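Local coordinates for protein binary enterotoxin of Clostridium perfringens component a (Clostridium perfringens, PDB 5WTZ) that probably transfers ADP-ribose from NAD+ to actin, serving as the enzymatic component of a binary, iota-like enterotoxin, at residues N53-K58 with E74-I79; N44-S49 with A169-D174; E121-F126 with L193-I198; D101-N106 with I156-K161. One frame throughout, in Å; residues are numbered along the deposited sequence.

How the contacts relate
All four contacts lie in the N-terminal of the two ADP-ribosyltransferase-like halves, away from the NAD pocket, whose residues fall between Leu250 and Glu384 in the other half. Contacts 1 and 2 share helix 36-61, with centres 14 Å apart, and are joined directly: Asp75 OD1 lies 2.9 Å from Asn44 ND2, a probable hydrogen bond. Contacts 3 and 4, with centres 11 Å apart, meet on one five-stranded mixed sheet, where Phe126 CZ comes within 3.5 Å of Ile156 CD1. The two pairs stand apart; nearest atoms of contacts 1 and 4 are about 8 Å away, and those of contacts 2 and 3 about 16 Å.

Contact 1 of 4, residues N53-K58 with E74-I79; sequences NSYSIK and EDLKNI
Leu76 reaches from helix 70-83 to Tyr55 and Ser56 of helix 36-61, and its two methyls divide the work. CD1 comes up to the edge of the Tyr55 ring, close to the ring plane, lying 3.6 Å from Tyr55 CD2 and 3.9 Å from Tyr55 CE2. The same methyl also rests against the backbone, 3.8 Å from Ser56 CA. CD2 meets the methylene of the serine instead, with Leu76 CD2 3.8 Å from Ser56 CB.

Ser56 can offer this apolar surface because its hydroxyl is turned back onto its own helix. With OG lodged between the backbone N and the carbonyl carbon (chi1 75°), it donates a 2.7 Å bond from Ser56 OG to Asn53 O, approaching at a C=O...donor angle of 133° and tilted 22° out of the carbonyl plane. At its far end the Tyr55 OH is hydrogen-bonded to Asn73 OD1 of helix 70-83 and to the backbone N of Ile69 just before it. A further polar tie comes from Asp75, whose OD1 is hydrogen-bonded to Ser41 OG on helix 36-61.

Ile52 and Lys59 touch Leu76 as well, so its side chain is seated among Ile52, Tyr55, Ser56 and Lys59. That spacing, i, i+3, i+4 and i+7, makes the leucine a knob in a hole, as in the packing of consecutive helices in a helical hairpin of the N-terminal half.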
loop_
_atom_site.group_PDB
_atom_site.type_symbol
_atom_site.label_atom_id
_atom_site.label_comp_id
_atom_site.label_asym_id
_atom_site.label_seq_id
_atom_site.Cartn_x
_atom_site.Cartn_y
_atom_site.Cartn_z
ATOM N N ASN A 53 2.694 2.956 -14.348
ATOM C CA ASN A 53 2.626 2.721 -12.917
ATOM C C ASN A 53 1.862 3.831 -12.206
ATOM O O ASN A 53 1.103 3.563 -11.278
ATOM C CB ASN A 53 4.029 2.555 -12.326
ATOM C CG ASN A 53 4.651 1.225 -12.693
ATOM O OD1 ASN A 53 3.949 0.234 -12.872
ATOM N ND2 ASN A 53 5.972 1.194 -12.805
ATOM N N SER A 54 2.033 5.067 -12.663
ATOM C CA SER A 54 1.323 6.167 -12.047
ATOM C C SER A 54 -0.167 6.028 -12.338
ATOM O O SER A 54 -1.002 6.277 -11.465
ATOM C CB SER A 54 1.865 7.506 -12.537
ATOM O OG SER A 54 3.107 7.772 -11.908
ATOM N N TYR A 55 -0.490 5.589 -13.549
ATOM C CA TYR A 55 -1.882 5.357 -13.920
ATOM C C TYR A 55 -2.544 4.270 -13.065
ATOM O O TYR A 55 -3.701 4.423 -12.675
ATOM C CB TYR A 55 -1.996 5.001 -15.411
ATOM C CG TYR A 55 -3.435 4.796 -15.849
ATOM C CD1 TYR A 55 -4.263 5.885 -16.097
ATOM C CD2 TYR A 55 -3.971 3.519 -15.978
ATOM C CE1 TYR A 55 -5.587 5.706 -16.485
ATOM C CE2 TYR A 55 -5.289 3.326 -16.370
ATOM C CZ TYR A 55 -6.090 4.424 -16.615
ATOM O OH TYR A 55 -7.394 4.244 -16.998
ATOM N N SER A 56 -1.836 3.180 -12.766
ATOM C CA SER A 56 -2.412 2.118 -11.943
ATOM C C SER A 56 -2.910 2.685 -10.618
ATOM O O SER A 56 -3.922 2.249 -10.091
ATOM C CB SER A 56 -1.399 1.002 -11.682
ATOM O OG SER A 56 -0.428 1.404 -10.732
ATOM N N ILE A 57 -2.189 3.679 -10.106
ATOM C CA ILE A 57 -2.566 4.351 -8.868
ATOM C C ILE A 57 -3.830 5.205 -9.030
ATOM O O ILE A 57 -4.785 5.061 -8.242
ATOM C CB ILE A 57 -1.396 5.211 -8.354
ATOM C CG1 ILE A 57 -0.259 4.279 -7.919
ATOM C CG2 ILE A 57 -1.850 6.105 -7.212
ATOM C CD1 ILE A 57 1.016 4.982 -7.458
ATOM N N LYS A 58 -3.834 6.077 -10.040
ATOM C CA LYS A 58 -5.012 6.862 -10.424
ATOM C C LYS A 58 -6.249 5.980 -10.512
ATOM O O LYS A 58 -7.300 6.285 -9.935
ATOM C CB LYS A 58 -4.802 7.548 -11.782
ATOM C CG LYS A 58 -3.823 8.707 -11.806
ATOM C CD LYS A 58 -3.594 9.150 -13.249
ATOM C CE LYS A 58 -2.634 10.326 -13.327
ATOM N NZ LYS A 58 -3.240 11.551 -12.740
ATOM N N GLU A 74 -5.818 -1.450 -20.925
ATOM C CA GLU A 74 -5.359 -2.669 -21.596
ATOM C C GLU A 74 -3.932 -3.006 -21.187
ATOM O O GLU A 74 -3.610 -4.162 -20.912
ATOM C CB GLU A 74 -5.446 -2.535 -23.123
ATOM C CG GLU A 74 -6.819 -2.129 -23.643
ATOM C CD GLU A 74 -7.926 -3.053 -23.165
ATOM O OE1 GLU A 74 -7.901 -4.252 -23.518
ATOM O OE2 GLU A 74 -8.820 -2.578 -22.427
ATOM N N ASP A 75 -3.081 -1.989 -21.147
ATOM C CA ASP A 75 -1.720 -2.167 -20.664
ATOM C C ASP A 75 -1.688 -2.792 -19.267
ATOM O O ASP A 75 -0.963 -3.767 -19.034
ATOM C CB ASP A 75 -0.983 -0.833 -20.676
ATOM C CG ASP A 75 -0.755 -0.325 -22.083
ATOM O OD1 ASP A 75 -0.575 -1.172 -22.978
ATOM O OD2 ASP A 75 -0.764 0.905 -22.298
ATOM N N LEU A 76 -2.482 -2.251 -18.350
ATOM C CA LEU A 76 -2.530 -2.793 -16.997
ATOM C C LEU A 76 -2.945 -4.269 -17.015
ATOM O O LEU A 76 -2.323 -5.100 -16.356
ATOM C CB LEU A 76 -3.480 -1.977 -16.117
ATOM C CG LEU A 76 -2.998 -0.575 -15.733
ATOM C CD1 LEU A 76 -3.962 0.077 -14.771
ATOM C CD2 LEU A 76 -1.605 -0.622 -15.137
ATOM N N LYS A 77 -3.982 -4.592 -17.785
ATOM C CA LYS A 77 -4.466 -5.967 -17.873
ATOM C C LYS A 77 -3.436 -6.889 -18.523
ATOM O O LYS A 77 -3.152 -7.974 -18.016
ATOM C CB LYS A 77 -5.782 -6.028 -18.659
ATOM C CG LYS A 77 -6.908 -5.158 -18.102
ATOM C CD LYS A 77 -8.051 -5.023 -19.114
ATOM C CE LYS A 77 -9.137 -4.059 -18.636
ATOM N NZ LYS A 77 -10.016 -4.655 -17.591
ATOM N N ASN A 78 -2.865 -6.448 -19.643
ATOM C CA ASN A 78 -2.008 -7.314 -20.453
ATOM C C ASN A 78 -0.615 -7.551 -19.863
ATOM O O ASN A 78 -0.045 -8.621 -20.054
ATOM C CB ASN A 78 -1.858 -6.750 -21.874
ATOM C CG ASN A 78 -3.194 -6.552 -22.576
ATOM O OD1 ASN A 78 -4.203 -7.160 -22.213
ATOM N ND2 ASN A 78 -3.208 -5.685 -23.584
ATOM N N ILE A 79 -0.054 -6.563 -19.169
ATOM C CA ILE A 79 1.271 -6.740 -18.586
ATOM C C ILE A 79 1.194 -7.842 -17.541
ATOM O O ILE A 79 2.074 -8.707 -17.448
ATOM C CB ILE A 79 1.806 -5.434 -17.956
ATOM C CG1 ILE A 79 2.088 -4.413 -19.057
ATOM C CG2 ILE A 79 3.090 -5.691 -17.204
ATOM C CD1 ILE A 79 2.190 -2.994 -18.560
#

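Contact 2 of 4, residues N44-S49 with A169-D174; sequences NYIKNS and ASYGND
Tyr171 OH is the polar atom at the centre of this contact, set against Tyr45 and bound to a water. The distance from Tyr171 OH to water 1, 2.5 Å, is unusually short and its exact value is not secure; the water lies in the plane of the Tyr171 ring. The same water donates weakly to the helix, at 3.4 Å from Tyr45 O, and so bridges the strand end and helix 36-61. The hydroxyl also meets the second ring in its plane and at its edge, where Tyr45 CE2 lies 3.4 Å from Tyr171 OH; the two tyrosine side chains cross at about a right angle.

Ile46, next along the helix, supplies the apolar part. Its CG1 approaches the Tyr171 ring edge-on and in plane, 3.6 Å from both Tyr171 CD2 and Tyr171 CE2. The isoleucine's other branch serves a different neighbour, Ile46 CG2 packing 3.4 Å from Asn173 OD1 beyond the strand. Tyr171 reaches the helix with CG placed between its backbone N and carbonyl carbon, at a chi1 of 88°. Trp30 and Leu181 also touch the Tyr171 side chain, while Tyr45 sends its own OH to Asp142 and carries Ser49 CB on one face of its ring.

The strand ending at Tyr171 is an outer strand of the small antiparallel sheet, and here it abuts helix 36-61. With no direct polar bond joining the segments, adhesion probably depends chiefly on ring edges and aliphatic branches, the water adding only a weak link to Tyr45 O.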
loop_
_atom_site.group_PDB
_atom_site.type_symbol
_atom_site.label_atom_id
_atom_site.label_comp_id
_atom_site.label_asym_id
_atom_site.label_seq_id
_atom_site.Cartn_x
_atom_site.Cartn_y
_atom_site.Cartn_z
ATOM N N ASN A 44 5.066 -1.234 -24.349
ATOM C CA ASN A 44 4.628 0.021 -23.746
ATOM C C ASN A 44 5.252 0.223 -22.361
ATOM O O ASN A 44 5.514 1.352 -21.949
ATOM C CB ASN A 44 3.098 0.075 -23.636
ATOM C CG ASN A 44 2.405 0.267 -24.984
ATOM O OD1 ASN A 44 3.035 0.605 -25.997
ATOM N ND2 ASN A 44 1.089 0.066 -24.996
ATOM N N TYR A 45 5.504 -0.867 -21.647
ATOM C CA TYR A 45 6.107 -0.744 -20.322
ATOM C C TYR A 45 7.591 -0.374 -20.450
ATOM O O TYR A 45 8.101 0.438 -19.678
ATOM C CB TYR A 45 5.933 -2.035 -19.497
ATOM C CG TYR A 45 6.400 -1.866 -18.070
ATOM C CD1 TYR A 45 5.557 -1.329 -17.103
ATOM C CD2 TYR A 45 7.691 -2.217 -17.694
ATOM C CE1 TYR A 45 5.990 -1.155 -15.781
ATOM C CE2 TYR A 45 8.130 -2.053 -16.390
ATOM C CZ TYR A 45 7.285 -1.520 -15.444
ATOM O OH TYR A 45 7.747 -1.348 -14.160
ATOM N N ILE A 46 8.283 -0.980 -21.406
ATOM C CA ILE A 46 9.670 -0.617 -21.652
ATOM C C ILE A 46 9.785 0.878 -21.955
ATOM O O ILE A 46 10.680 1.538 -21.442
ATOM C CB ILE A 46 10.270 -1.423 -22.808
ATOM C CG1 ILE A 46 10.374 -2.899 -22.431
ATOM C CG2 ILE A 46 11.638 -0.871 -23.205
ATOM C CD1 ILE A 46 10.742 -3.785 -23.592
ATOM N N LYS A 47 8.855 1.413 -22.751
ATOM C CA LYS A 47 8.900 2.817 -23.205
ATOM C C LYS A 47 8.479 3.841 -22.152
ATOM O O LYS A 47 9.045 4.932 -22.077
ATOM C CB LYS A 47 8.014 3.000 -24.440
ATOM C CG LYS A 47 8.548 2.364 -25.719
ATOM C CD LYS A 47 9.560 3.268 -26.416
ATOM C CE LYS A 47 10.321 2.517 -27.505
ATOM N NZ LYS A 47 11.058 1.337 -26.951
ATOM N N ASN A 48 7.469 3.521 -21.357
ATOM C CA ASN A 48 7.073 4.454 -20.310
ATOM C C ASN A 48 6.459 3.788 -19.094
ATOM O O ASN A 48 5.293 4.016 -18.777
ATOM C CB ASN A 48 6.104 5.502 -20.862
ATOM C CG ASN A 48 6.323 6.882 -20.244
ATOM O OD1 ASN A 48 6.522 7.013 -19.027
ATOM N ND2 ASN A 48 6.307 7.917 -21.084
ATOM N N SER A 49 7.263 2.984 -18.401
ATOM C CA SER A 49 6.846 2.348 -17.160
ATOM C C SER A 49 6.284 3.334 -16.150
ATOM O O SER A 49 5.321 3.026 -15.463
ATOM C CB SER A 49 8.022 1.594 -16.538
ATOM O OG SER A 49 9.120 2.466 -16.324
ATOM N N ALA A 169 9.047 -11.756 -15.088
ATOM C CA ALA A 169 9.473 -11.982 -16.466
ATOM C C ALA A 169 10.815 -11.322 -16.783
ATOM O O ALA A 169 11.098 -10.210 -16.323
ATOM C CB ALA A 169 8.402 -11.489 -17.421
ATOM N N SER A 170 11.640 -12.019 -17.564
ATOM C CA SER A 170 12.910 -11.478 -18.043
ATOM C C SER A 170 12.647 -10.658 -19.296
ATOM O O SER A 170 12.027 -11.140 -20.244
ATOM C CB SER A 170 13.924 -12.592 -18.333
ATOM O OG SER A 170 14.513 -13.092 -17.141
ATOM N N TYR A 171 13.114 -9.415 -19.297
ATOM C CA TYR A 171 12.805 -8.496 -20.386
ATOM C C TYR A 171 13.828 -7.362 -20.470
ATOM O O TYR A 171 14.691 -7.217 -19.596
ATOM C CB TYR A 171 11.396 -7.923 -20.199
ATOM C CG TYR A 171 11.368 -6.667 -19.351
ATOM C CD1 TYR A 171 11.574 -6.725 -17.979
ATOM C CD2 TYR A 171 11.149 -5.420 -19.929
ATOM C CE1 TYR A 171 11.553 -5.577 -17.198
ATOM C CE2 TYR A 171 11.128 -4.273 -19.162
ATOM C CZ TYR A 171 11.331 -4.354 -17.795
ATOM O OH TYR A 171 11.310 -3.204 -17.033
ATOM N N GLY A 172 13.726 -6.561 -21.527
ATOM C CA GLY A 172 14.584 -5.402 -21.696
ATOM C C GLY A 172 15.175 -5.300 -23.090
ATOM O O GLY A 172 14.957 -6.180 -23.927
ATOM N N ASN A 173 15.917 -4.218 -23.334
ATOM C CA ASN A 173 16.622 -4.020 -24.601
ATOM C C ASN A 173 18.092 -4.374 -24.465
ATOM O O ASN A 173 18.629 -5.141 -25.265
ATOM C CB ASN A 173 16.498 -2.574 -25.090
ATOM C CG ASN A 173 15.058 -2.131 -25.265
ATOM O OD1 ASN A 173 14.636 -1.124 -24.692
ATOM N ND2 ASN A 173 14.298 -2.876 -26.061
ATOM N N ASP A 174 18.748 -3.785 -23.468
ATOM C CA ASP A 174 20.110 -4.176 -23.133
ATOM C C ASP A 174 20.025 -5.649 -22.770
ATOM O O ASP A 174 19.296 -6.043 -21.851
ATOM C CB ASP A 174 20.682 -3.323 -21.992
ATOM C CG ASP A 174 22.118 -3.696 -21.628
ATOM O OD1 ASP A 174 22.756 -4.469 -22.376
ATOM O OD2 ASP A 174 22.612 -3.203 -20.591
HETATM O O HOH W 1 10.866 -1.039 -18.257
#

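Contact 3 of 4, residues E121-F126 with L193-I198; sequences EAINNF and LSIVTI
The helical segment 121-126 runs at 145° to the strand segment 193-198, nearer antiparallel than perpendicular, with the segment axes 10.0 Å apart and Ile123 lying over Ile195 at a CA-CA distance of 8.9 Å. Two residues of the strand, Leu193 and Ile195, meet Ile123 and Phe126, which are one helical turn apart.

Leu193 parts its methyls between them. CD1 sits at the edge of the Phe126 ring, near its plane, and equally close to two ring carbons: Leu193 CD1 is 3.7 Å from both Phe126 CE2 and Phe126 CD2. The other methyl lies beside Ile123, with Leu193 CD2 4.0 Å from Ile123 CG1 and 3.9 Å from the carbonyl oxygen Ile123 O. This is the helix-on-sheet layer of the N-terminal ADP-ribosyltransferase-like half: helix 120-130 covers a face of the five-stranded mixed sheet, and Ala127 and Ile130, further along the helix, also touch Leu193.

Ile123 reaches Ile195 through its longer branch. With CG1 anti to the backbone N (chi1 -162°), CD1 is carried out over the strand, and Ile123 CD1 comes 3.6 Å from Ile195 CG1. Ile118, from the loop before the helix, touches both isoleucines. Phe126, which is buried, also touches Val206 of the adjoining strand 201-211, and its ring meets that of Phe105 in an edge-to-face stack.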
loop_
_atom_site.group_PDB
_atom_site.type_symbol
_atom_site.label_atom_id
_atom_site.label_comp_id
_atom_site.label_asym_id
_atom_site.label_seq_id
_atom_site.Cartn_x
_atom_site.Cartn_y
_atom_site.Cartn_z
ATOM N N GLU A 121 23.845 7.503 13.368
ATOM C CA GLU A 121 22.566 7.812 14.002
ATOM C C GLU A 121 21.438 7.710 12.996
ATOM O O GLU A 121 20.352 7.228 13.313
ATOM C CB GLU A 121 22.591 9.203 14.631
ATOM C CG GLU A 121 21.279 9.604 15.273
ATOM C CD GLU A 121 21.407 10.840 16.137
ATOM O OE1 GLU A 121 22.548 11.190 16.512
ATOM O OE2 GLU A 121 20.364 11.458 16.440
ATOM N N ALA A 122 21.710 8.152 11.775
ATOM C CA ALA A 122 20.720 8.093 10.714
ATOM C C ALA A 122 20.335 6.646 10.434
ATOM O O ALA A 122 19.149 6.312 10.398
ATOM C CB ALA A 122 21.235 8.775 9.443
ATOM N N ILE A 123 21.321 5.776 10.257
ATOM C CA ILE A 123 20.974 4.395 9.946
ATOM C C ILE A 123 20.320 3.685 11.144
ATOM O O ILE A 123 19.540 2.753 10.950
ATOM C CB ILE A 123 22.203 3.597 9.437
ATOM C CG1 ILE A 123 21.730 2.333 8.708
ATOM C CG2 ILE A 123 23.180 3.288 10.568
ATOM C CD1 ILE A 123 22.762 1.693 7.836
ATOM N N ASN A 124 20.597 4.127 12.370
ATOM C CA ASN A 124 19.901 3.550 13.519
ATOM C C ASN A 124 18.439 3.955 13.519
ATOM O O ASN A 124 17.572 3.161 13.853
ATOM C CB ASN A 124 20.556 3.958 14.836
ATOM C CG ASN A 124 21.692 3.040 15.220
ATOM O OD1 ASN A 124 21.704 1.863 14.856
ATOM N ND2 ASN A 124 22.672 3.578 15.933
ATOM N N ASN A 125 18.164 5.195 13.137
ATOM C CA ASN A 125 16.787 5.635 13.008
ATOM C C ASN A 125 16.095 4.893 11.872
ATOM O O ASN A 125 14.912 4.558 11.958
ATOM C CB ASN A 125 16.719 7.151 12.788
ATOM C CG ASN A 125 17.094 7.938 14.036
ATOM O OD1 ASN A 125 16.967 7.446 15.156
ATOM N ND2 ASN A 125 17.537 9.167 13.847
ATOM N N PHE A 126 16.850 4.626 10.814
ATOM C CA PHE A 126 16.339 3.916 9.648
ATOM C C PHE A 126 15.962 2.493 10.041
ATOM O O PHE A 126 14.917 1.996 9.632
ATOM C CB PHE A 126 17.377 3.925 8.520
ATOM C CG PHE A 126 16.893 3.337 7.212
ATOM C CD1 PHE A 126 15.847 3.913 6.504
ATOM C CD2 PHE A 126 17.540 2.234 6.662
ATOM C CE1 PHE A 126 15.424 3.374 5.278
ATOM C CE2 PHE A 126 17.118 1.680 5.452
ATOM C CZ PHE A 126 16.075 2.266 4.745
ATOM N N LEU A 193 19.286 -5.520 7.839
ATOM C CA LEU A 193 19.861 -4.218 7.514
ATOM C C LEU A 193 21.353 -4.209 7.813
ATOM O O LEU A 193 21.803 -4.705 8.851
ATOM C CB LEU A 193 19.162 -3.090 8.289
ATOM C CG LEU A 193 19.673 -1.655 8.081
ATOM C CD1 LEU A 193 19.250 -1.049 6.725
ATOM C CD2 LEU A 193 19.222 -0.736 9.213
ATOM N N SER A 194 22.119 -3.651 6.882
ATOM C CA SER A 194 23.560 -3.586 6.995
ATOM C C SER A 194 24.089 -2.548 6.029
ATOM O O SER A 194 23.380 -2.099 5.130
ATOM C CB SER A 194 24.194 -4.946 6.709
ATOM O OG SER A 194 23.907 -5.356 5.385
ATOM N N ILE A 195 25.339 -2.163 6.221
ATOM C CA ILE A 195 26.005 -1.271 5.298
ATOM C C ILE A 195 26.808 -2.092 4.298
ATOM O O ILE A 195 27.471 -3.071 4.660
ATOM C CB ILE A 195 26.919 -0.276 6.036
ATOM C CG1 ILE A 195 26.097 0.582 6.998
ATOM C CG2 ILE A 195 27.656 0.608 5.053
ATOM C CD1 ILE A 195 26.910 1.607 7.749
ATOM N N VAL A 196 26.726 -1.705 3.032
ATOM C CA VAL A 196 27.467 -2.376 1.975
ATOM C C VAL A 196 28.254 -1.322 1.217
ATOM O O VAL A 196 27.744 -0.235 0.936
ATOM C CB VAL A 196 26.534 -3.174 1.004
ATOM C CG1 VAL A 196 25.548 -2.258 0.275
ATOM C CG2 VAL A 196 27.349 -3.974 0.003
ATOM N N THR A 197 29.508 -1.635 0.921
ATOM C CA THR A 197 30.350 -0.721 0.170
ATOM C C THR A 197 30.387 -1.157 -1.277
ATOM O O THR A 197 30.769 -2.283 -1.585
ATOM C CB THR A 197 31.763 -0.663 0.749
ATOM O OG1 THR A 197 31.673 -0.249 2.117
ATOM C CG2 THR A 197 32.636 0.339 -0.032
ATOM N N ILE A 198 29.966 -0.264 -2.163
ATOM C CA ILE A 198 30.023 -0.525 -3.596
ATOM C C ILE A 198 30.787 0.599 -4.302
ATOM O O ILE A 198 30.426 1.758 -4.183
ATOM C CB ILE A 198 28.602 -0.671 -4.182
ATOM C CG1 ILE A 198 27.905 -1.878 -3.552
ATOM C CG2 ILE A 198 28.658 -0.800 -5.703
ATOM C CD1 ILE A 198 26.443 -1.987 -3.900
#

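Contact 4 of 4, residues D101-N106 with I156-K161; sequences DKFGFN and ILVHLK
Within the loop that follows the first strand of the N-terminal sheet, Phe103 closes a short 3-10 turn and brings its ring up to Ile156 and Val158 on strand 156-162. The two partners are met differently. Val158 CG2 stands in the plane of the phenyl ring, at its edge, 4.0 Å from Phe103 CZ and 4.1 Å from Phe103 CE2, the side chains coming from opposite directions. Ile156 uses both of its branches: Ile156 CD1 lies 3.8 Å from Phe103 CD2, and Ile156 CG2 lies 4.1 Å from Phe103 CE2.

Strand 156-162 pairs with strand 92-98 on one side and strand 201-211 on the other in the five-stranded mixed sheet, so the loop doubles back over the face of the sheet it has just left. Ile156 and Val158 point their CB atoms toward it, whereas Leu157 between them points away.

Phe103 CG lies beside the backbone N and anti to the carbonyl carbon (chi1 -73°), which carries the ring from the turn to the strand. Ile130 of helix 120-130 is a further neighbour of Phe103, and the ring makes an edge-to-face stack with Phe135. The turn is closed by a backbone hydrogen bond of 3.0 Å from Gly104 N to Asp101 O, and Gly104 then takes a positive phi of 63° as the chain leaves it. Lys129 NZ of helix 120-130 is hydrogen-bonded to Phe103 O.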
loop_
_atom_site.group_PDB
_atom_site.type_symbol
_atom_site.label_atom_id
_atom_site.label_comp_id
_atom_site.label_asym_id
_atom_site.label_seq_id
_atom_site.Cartn_x
_atom_site.Cartn_y
_atom_site.Cartn_z
ATOM N N ASP A 101 12.403 7.918 0.497
ATOM C CA ASP A 101 10.960 8.158 0.670
ATOM C C ASP A 101 10.103 6.921 0.361
ATOM O O ASP A 101 8.970 6.833 0.821
ATOM C CB ASP A 101 10.482 9.367 -0.152
ATOM C CG ASP A 101 10.777 9.249 -1.629
ATOM O OD1 ASP A 101 10.548 8.173 -2.221
ATOM O OD2 ASP A 101 11.229 10.259 -2.205
ATOM N N LYS A 102 10.638 5.939 -0.363
ATOM C CA LYS A 102 9.931 4.669 -0.484
ATOM C C LYS A 102 9.959 3.868 0.819
ATOM O O LYS A 102 9.333 2.812 0.924
ATOM C CB LYS A 102 10.500 3.821 -1.622
ATOM C CG LYS A 102 9.775 4.013 -2.954
ATOM C CD LYS A 102 8.339 3.492 -2.895
ATOM C CE LYS A 102 8.299 1.968 -2.804
ATOM N NZ LYS A 102 6.912 1.404 -2.761
ATOM N N PHE A 103 10.694 4.352 1.818
ATOM C CA PHE A 103 10.628 3.726 3.126
ATOM C C PHE A 103 10.036 4.711 4.122
ATOM O O PHE A 103 10.033 4.466 5.323
ATOM C CB PHE A 103 12.013 3.228 3.556
ATOM C CG PHE A 103 12.463 2.009 2.798
ATOM C CD1 PHE A 103 12.025 0.749 3.185
ATOM C CD2 PHE A 103 13.309 2.125 1.695
ATOM C CE1 PHE A 103 12.425 -0.384 2.482
ATOM C CE2 PHE A 103 13.702 1.002 0.986
ATOM C CZ PHE A 103 13.269 -0.249 1.381
ATOM N N GLY A 104 9.529 5.826 3.598
ATOM C CA GLY A 104 8.946 6.865 4.419
ATOM C C GLY A 104 9.958 7.479 5.363
ATOM O O GLY A 104 9.618 7.907 6.463
ATOM N N PHE A 105 11.209 7.528 4.922
ATOM C CA PHE A 105 12.304 7.999 5.755
ATOM C C PHE A 105 12.793 9.330 5.194
ATOM O O PHE A 105 13.154 9.409 4.018
ATOM C CB PHE A 105 13.433 6.966 5.784
ATOM C CG PHE A 105 14.451 7.190 6.870
ATOM C CD1 PHE A 105 14.101 7.060 8.210
ATOM C CD2 PHE A 105 15.776 7.486 6.550
ATOM C CE1 PHE A 105 15.058 7.256 9.217
ATOM C CE2 PHE A 105 16.720 7.669 7.543
ATOM C CZ PHE A 105 16.360 7.557 8.877
ATOM N N ASN A 106 12.796 10.380 6.013
ATOM C CA ASN A 106 13.162 11.706 5.507
ATOM C C ASN A 106 14.552 12.188 5.943
ATOM O O ASN A 106 15.022 13.221 5.470
ATOM C CB ASN A 106 12.100 12.751 5.906
ATOM C CG ASN A 106 11.539 12.534 7.309
ATOM O OD1 ASN A 106 12.243 12.078 8.212
ATOM N ND2 ASN A 106 10.262 12.881 7.499
ATOM N N ILE A 156 20.086 3.740 -0.727
ATOM C CA ILE A 156 19.709 2.405 -0.303
ATOM C C ILE A 156 19.839 1.396 -1.424
ATOM O O ILE A 156 19.556 1.701 -2.579
ATOM C CB ILE A 156 18.236 2.402 0.229
ATOM C CG1 ILE A 156 18.105 3.339 1.434
ATOM C CG2 ILE A 156 17.747 0.982 0.551
ATOM C CD1 ILE A 156 16.653 3.878 1.647
ATOM N N LEU A 157 20.309 0.205 -1.084
ATOM C CA LEU A 157 20.297 -0.923 -2.001
ATOM C C LEU A 157 19.346 -1.967 -1.438
ATOM O O LEU A 157 19.527 -2.453 -0.298
ATOM C CB LEU A 157 21.694 -1.521 -2.185
ATOM C CG LEU A 157 21.728 -2.870 -2.925
ATOM C CD1 LEU A 157 21.313 -2.704 -4.390
ATOM C CD2 LEU A 157 23.101 -3.538 -2.829
ATOM N N VAL A 158 18.326 -2.315 -2.218
ATOM C CA VAL A 158 17.374 -3.341 -1.804
ATOM C C VAL A 158 17.768 -4.684 -2.412
ATOM O O VAL A 158 17.951 -4.808 -3.616
ATOM C CB VAL A 158 15.917 -2.996 -2.199
ATOM C CG1 VAL A 158 14.959 -4.087 -1.726
ATOM C CG2 VAL A 158 15.494 -1.648 -1.597
ATOM N N HIS A 159 17.883 -5.677 -1.542
ATOM C CA HIS A 159 18.215 -7.043 -1.896
ATOM C C HIS A 159 16.977 -7.890 -1.582
ATOM O O HIS A 159 16.789 -8.331 -0.454
ATOM C CB HIS A 159 19.450 -7.484 -1.106
ATOM C CG HIS A 159 19.883 -8.892 -1.356
ATOM N ND1 HIS A 159 20.269 -9.735 -0.340
ATOM C CD2 HIS A 159 20.042 -9.589 -2.507
ATOM C CE1 HIS A 159 20.623 -10.904 -0.848
ATOM N NE2 HIS A 159 20.499 -10.839 -2.161
ATOM N N LEU A 160 16.138 -8.089 -2.597
ATOM C CA LEU A 160 14.762 -8.548 -2.432
ATOM C C LEU A 160 14.604 -9.999 -2.841
ATOM O O LEU A 160 14.998 -10.378 -3.948
ATOM C CB LEU A 160 13.816 -7.661 -3.262
ATOM C CG LEU A 160 12.307 -7.954 -3.164
ATOM C CD1 LEU A 160 11.755 -7.693 -1.761
ATOM C CD2 LEU A 160 11.537 -7.138 -4.195
ATOM N N LYS A 161 14.030 -10.802 -1.943
ATOM C CA LYS A 161 13.839 -12.231 -2.182
ATOM C C LYS A 161 12.440 -12.502 -2.725
ATOM O O LYS A 161 11.438 -12.313 -2.029
ATOM C CB LYS A 161 14.081 -13.033 -0.904
ATOM C CG LYS A 161 14.059 -14.549 -1.112
ATOM C CD LYS A 161 14.225 -15.318 0.186
ATOM C CE LYS A 161 14.413 -16.806 -0.088
ATOM N NZ LYS A 161 14.539 -17.612 1.167
#